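Local coordinates for surface presentation of antigens protein SpaS (Shigella flexneri, PDB 2VT1) that is required for secretion of the three Ipa proteins and for cell invasion, as a type III secretion exporter of which this chain is part of the cytoplasmic domain, at residues K34-E38 with V39-T43; E66-D69 with E70-L74. One frame throughout, in Å; residues are numbered along the deposited sequence.

Contact 1: residues K34-E38 with V39-T43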
loop_
_atom_site.group_PDB
_atom_site.type_symbol
_atom_site.label_atom_id
_atom_site.label_comp_id
_atom_site.label_asym_id
_atom_site.label_seq_id
_atom_site.Cartn_x
_atom_site.Cartn_y
_atom_site.Cartn_z
ATOM N N LYS B 34 -4.281 3.857 -10.653
ATOM C CA LYS B 34 -4.580 3.474 -12.018
ATOM C C LYS B 34 -3.656 2.364 -12.519
ATOM O O LYS B 34 -4.106 1.432 -13.183
ATOM C CB LYS B 34 -4.476 4.708 -12.929
ATOM C CG LYS B 34 -4.547 4.421 -14.425
ATOM C CD LYS B 34 -4.668 5.718 -15.222
ATOM C CE LYS B 34 -4.903 5.482 -16.711
ATOM N NZ LYS B 34 -5.895 6.481 -17.255
ATOM N N TYR B 35 -2.365 2.472 -12.223
ATOM C CA TYR B 35 -1.383 1.458 -12.621
ATOM C C TYR B 35 -1.619 0.148 -11.889
ATOM O O TYR B 35 -1.622 -0.928 -12.497
ATOM C CB TYR B 35 0.045 1.947 -12.340
ATOM C CG TYR B 35 1.112 0.999 -12.833
ATOM C CD1 TYR B 35 1.461 0.951 -14.179
ATOM C CD2 TYR B 35 1.759 0.140 -11.957
ATOM C CE1 TYR B 35 2.430 0.069 -14.636
ATOM C CE2 TYR B 35 2.716 -0.726 -12.398
ATOM C CZ TYR B 35 3.054 -0.770 -13.741
ATOM O OH TYR B 35 4.023 -1.665 -14.174
ATOM N N ALA B 36 -1.808 0.233 -10.585
ATOM C CA ALA B 36 -2.157 -0.934 -9.791
ATOM C C ALA B 36 -3.338 -1.680 -10.407
ATOM O O ALA B 36 -3.302 -2.892 -10.553
ATOM C CB ALA B 36 -2.470 -0.522 -8.343
ATOM N N ASN B 37 -4.392 -0.961 -10.774
ATOM C CA ASN B 37 -5.550 -1.609 -11.359
ATOM C C ASN B 37 -5.229 -2.207 -12.726
ATOM O O ASN B 37 -5.687 -3.287 -13.060
ATOM C CB ASN B 37 -6.714 -0.622 -11.458
ATOM C CG ASN B 37 -7.893 -1.192 -12.211
ATOM O OD1 ASN B 37 -8.101 -0.870 -13.377
ATOM N ND2 ASN B 37 -8.669 -2.047 -11.555
ATOM N N GLU B 38 -4.428 -1.508 -13.513
ATOM C CA GLU B 38 -4.022 -2.008 -14.818
ATOM C C GLU B 38 -3.166 -3.258 -14.740
ATOM O O GLU B 38 -3.248 -4.105 -15.615
ATOM C CB GLU B 38 -3.274 -0.939 -15.593
ATOM C CG GLU B 38 -4.187 0.125 -16.116
ATOM C CD GLU B 38 -3.440 1.220 -16.854
ATOM O OE1 GLU B 38 -2.244 1.445 -16.551
ATOM O OE2 GLU B 38 -4.061 1.863 -17.733
ATOM N N VAL B 39 -2.349 -3.383 -13.705
ATOM C CA VAL B 39 -1.489 -4.558 -13.584
ATOM C C VAL B 39 -2.027 -5.597 -12.596
ATOM O O VAL B 39 -1.303 -6.515 -12.185
ATOM C CB VAL B 39 -0.038 -4.165 -13.234
ATOM C CG1 VAL B 39 0.478 -3.179 -14.260
ATOM C CG2 VAL B 39 0.060 -3.568 -11.838
ATOM N N GLY B 40 -3.290 -5.451 -12.207
ATOM C CA GLY B 40 -3.975 -6.485 -11.417
ATOM C C GLY B 40 -3.632 -6.555 -9.939
ATOM O O GLY B 40 -3.816 -7.586 -9.296
ATOM N N ILE B 41 -3.135 -5.461 -9.391
ATOM C CA ILE B 41 -2.891 -5.350 -7.971
ATOM C C ILE B 41 -4.132 -4.741 -7.324
ATOM O O ILE B 41 -4.533 -3.642 -7.664
ATOM C CB ILE B 41 -1.696 -4.428 -7.708
ATOM C CG1 ILE B 41 -0.414 -4.984 -8.366
ATOM C CG2 ILE B 41 -1.562 -4.141 -6.229
ATOM C CD1 ILE B 41 0.015 -6.363 -7.882
ATOM N N PRO B 42 -4.751 -5.458 -6.385
ATOM C CA PRO B 42 -5.960 -4.978 -5.708
ATOM C C PRO B 42 -5.767 -3.627 -5.038
ATOM O O PRO B 42 -4.736 -3.382 -4.417
ATOM C CB PRO B 42 -6.216 -6.040 -4.632
ATOM C CG PRO B 42 -5.475 -7.222 -5.049
ATOM C CD PRO B 42 -4.288 -6.741 -5.843
ATOM N N THR B 43 -6.751 -2.749 -5.179
ATOM C CA THR B 43 -6.712 -1.479 -4.528
ATOM C C THR B 43 -7.905 -1.415 -3.609
ATOM O O THR B 43 -9.045 -1.545 -4.042
ATOM C CB THR B 43 -6.731 -0.285 -5.519
ATOM O OG1 THR B 43 -7.889 -0.345 -6.365
ATOM C CG2 THR B 43 -5.480 -0.271 -6.357
HETATM O O HOH W 1 -7.342 -4.000 -9.218
#

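Contact 2: residues E66-D69 with E70-L74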
loop_
_atom_site.group_PDB
_atom_site.type_symbol
_atom_site.label_atom_id
_atom_site.label_comp_id
_atom_site.label_asym_id
_atom_site.label_seq_id
_atom_site.Cartn_x
_atom_site.Cartn_y
_atom_site.Cartn_z
ATOM N N GLU B 66 1.482 -1.416 16.653
ATOM C CA GLU B 66 0.203 -0.787 16.947
ATOM C C GLU B 66 -0.818 -0.941 15.811
ATOM O O GLU B 66 -2.012 -1.034 16.066
ATOM C CB GLU B 66 0.423 0.699 17.273
ATOM N N HIS B 67 -0.351 -0.973 14.561
ATOM C CA HIS B 67 -1.262 -0.928 13.403
ATOM C C HIS B 67 -1.225 -2.217 12.605
ATOM O O HIS B 67 -1.919 -2.355 11.608
ATOM C CB HIS B 67 -0.917 0.240 12.479
ATOM C CG HIS B 67 -0.768 1.544 13.190
ATOM N ND1 HIS B 67 0.397 2.281 13.156
ATOM C CD2 HIS B 67 -1.628 2.239 13.975
ATOM C CE1 HIS B 67 0.246 3.376 13.880
ATOM N NE2 HIS B 67 -0.973 3.376 14.386
ATOM N N LEU B 68 -0.418 -3.153 13.069
ATOM C CA LEU B 68 -0.201 -4.415 12.394
ATOM C C LEU B 68 -1.491 -5.187 12.032
ATOM O O LEU B 68 -1.688 -5.593 10.885
ATOM C CB LEU B 68 0.669 -5.262 13.309
ATOM C CG LEU B 68 1.447 -6.430 12.726
ATOM C CD1 LEU B 68 2.237 -7.089 13.851
ATOM C CD2 LEU B 68 0.522 -7.427 12.034
ATOM N N ASP B 69 -2.346 -5.418 13.017
ATOM C CA ASP B 69 -3.586 -6.184 12.822
ATOM C C ASP B 69 -4.601 -5.468 11.924
ATOM O O ASP B 69 -5.334 -6.092 11.180
ATOM C CB ASP B 69 -4.251 -6.452 14.180
ATOM C CG ASP B 69 -3.981 -7.850 14.712
ATOM O OD1 ASP B 69 -3.450 -7.954 15.841
ATOM O OD2 ASP B 69 -4.293 -8.845 14.012
ATOM N N GLU B 70 -4.666 -4.151 12.019
ATOM C CA GLU B 70 -5.569 -3.368 11.169
ATOM C C GLU B 70 -5.174 -3.506 9.703
ATOM O O GLU B 70 -6.029 -3.454 8.821
ATOM C CB GLU B 70 -5.554 -1.893 11.582
ATOM C CG GLU B 70 -6.574 -1.038 10.844
ATOM C CD GLU B 70 -6.682 0.379 11.390
ATOM O OE1 GLU B 70 -5.969 0.709 12.369
ATOM O OE2 GLU B 70 -7.488 1.161 10.836
ATOM N N VAL B 71 -3.874 -3.678 9.446
ATOM C CA VAL B 71 -3.384 -3.839 8.080
ATOM C C VAL B 71 -3.539 -5.285 7.646
ATOM O O VAL B 71 -3.977 -5.576 6.548
ATOM C CB VAL B 71 -1.909 -3.396 7.941
ATOM C CG1 VAL B 71 -1.386 -3.746 6.565
ATOM C CG2 VAL B 71 -1.785 -1.889 8.178
ATOM N N LEU B 72 -3.193 -6.194 8.543
ATOM C CA LEU B 72 -3.243 -7.604 8.272
ATOM C C LEU B 72 -4.673 -8.093 7.983
ATOM O O LEU B 72 -4.869 -9.033 7.218
ATOM C CB LEU B 72 -2.643 -8.362 9.454
ATOM C CG LEU B 72 -2.324 -9.828 9.223
ATOM C CD1 LEU B 72 -1.507 -10.005 7.949
ATOM C CD2 LEU B 72 -1.567 -10.352 10.440
ATOM N N ARG B 73 -5.671 -7.456 8.573
ATOM C CA ARG B 73 -7.054 -7.814 8.276
ATOM C C ARG B 73 -7.403 -7.711 6.767
ATOM O O ARG B 73 -8.193 -8.512 6.250
ATOM C CB ARG B 73 -8.016 -6.978 9.137
ATOM C CG ARG B 73 -8.666 -5.828 8.427
ATOM C CD ARG B 73 -9.334 -4.903 9.420
ATOM N NE ARG B 73 -10.230 -3.951 8.775
ATOM C CZ ARG B 73 -9.833 -2.819 8.212
ATOM N NH1 ARG B 73 -8.550 -2.466 8.213
ATOM N NH2 ARG B 73 -10.730 -2.032 7.657
ATOM N N LEU B 74 -6.806 -6.749 6.060
ATOM C CA LEU B 74 -7.033 -6.610 4.622
ATOM C C LEU B 74 -6.426 -7.759 3.839
ATOM O O LEU B 74 -7.049 -8.300 2.939
ATOM C CB LEU B 74 -6.477 -5.281 4.094
ATOM C CG LEU B 74 -7.013 -4.023 4.770
ATOM C CD1 LEU B 74 -6.368 -2.787 4.152
ATOM C CD2 LEU B 74 -8.531 -3.950 4.642
HETATM O O HOH W 2 -3.778 -2.946 14.255
#

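Contact 1: residues K34-E38 with V39-T43
Val39 folds back over Tyr35, one helical turn earlier, just where helix 26-38 ends. Its CB lies 3.7 Å from Tyr35 O, and the two methyls then part. CG1, anti to the carbonyl carbon (chi1 -55°), reaches across one face of the phenol ring. It stands 3.8 Å from the ring centroid. It is offset toward the rim, a CH-pi contact. CG2 turns to the backbone instead and presses closely on Tyr35 O, at 3.2 Å. That oxygen also takes the Val39 N-H, with Val39 N 2.8 Å from Tyr35 O. Tyr35 CG is anti to its own N (chi1 -175°), which swings the ring beside Val39.

The helix then closes in a Schellman motif. Gly40, with positive phi, is the C-prime residue. Ile41 N bonds to Ala36 O at 2.8 Å, and Gly40 N bonds weakly to Asn37 O. Beyond the turn the chain comes back alongside the helix, and the methyl of buried Ala36 meets Thr43 CG2 at 3.6 Å. The same methyl also packs on Ile41 CB. A water gives a hydrogen bond to Ile41 O and accepts a weak one from Asn37 ND2.

The Tyr35 hydroxyl is hydrogen-bonded to a basic side chain on a chain of another protein. The turn carries helix 26-38 into strand 43-45, where Thr43 pairs in a parallel ladder with a strand of that other chain.

Contact 2: residues E66-D69 with E70-L74
The guanidinium group of Arg73, whose backbone N bonds to Asp69 O, has Leu74 CD2 over one face, offset toward the rim, 3.8 Å above the plane. At the edge, NH1 gives a hydrogen bond of 2.8 Å to a lone pair of Glu70 O. This oxygen sits almost in the guanidinium plane, which helps fix the rotation of the group. NH2 of Arg73 makes a salt bridge with Asp46. The His67 ring has Glu66 CB over the centre of one face, and its side chain also touches Lys52 and Thr56 of helix 47-56.

Backbone bonds tie the residues together. Val71 N reaches His67 O at 3.2 Å, and CG2 of Val71 packs against the same oxygen at 3.5 Å. Leu72 N bonds to Leu68 O at 2.8 Å. Both leucines have CG anti to the backbone N (chi1 -160° and -167°). One turn apart on the helix, this shared first torsion sends both stems the same way. The side chains lie side by side, with Leu68 CD2 3.9 Å from Leu72 CD2. A water links Glu66 O to Glu70 N, which it meets at 2.7 Å.

Glu70 extends to a salt bridge with Lys52. Leu68 and Val71 lean on the loop at Pro18. The arrangement is the opening turns of an alpha helix, with i to i+4 bonds, set here against helix 47-56.

Overall arrangement
Contact 1 comes first along the chain and closes before contact 2 opens. Their centres are 21 Å apart, on opposite sides of the centre of the chain, and their nearest atoms are about 8 Å apart. They do not touch. Contact 1 ends helix 26-38 and leads to strand 43-45, while contact 2 begins helix 68-80, the last helix. Helix 47-56 and the short strand 61-62 of the antiparallel sheet lie between them in sequence. Contact 1 faces a chain of another protein, and Leu74 of contact 2 also packs on it. The end of one helix and the start of another thus belong to one small alpha/beta domain of the FlhB/YscU/SpaS family.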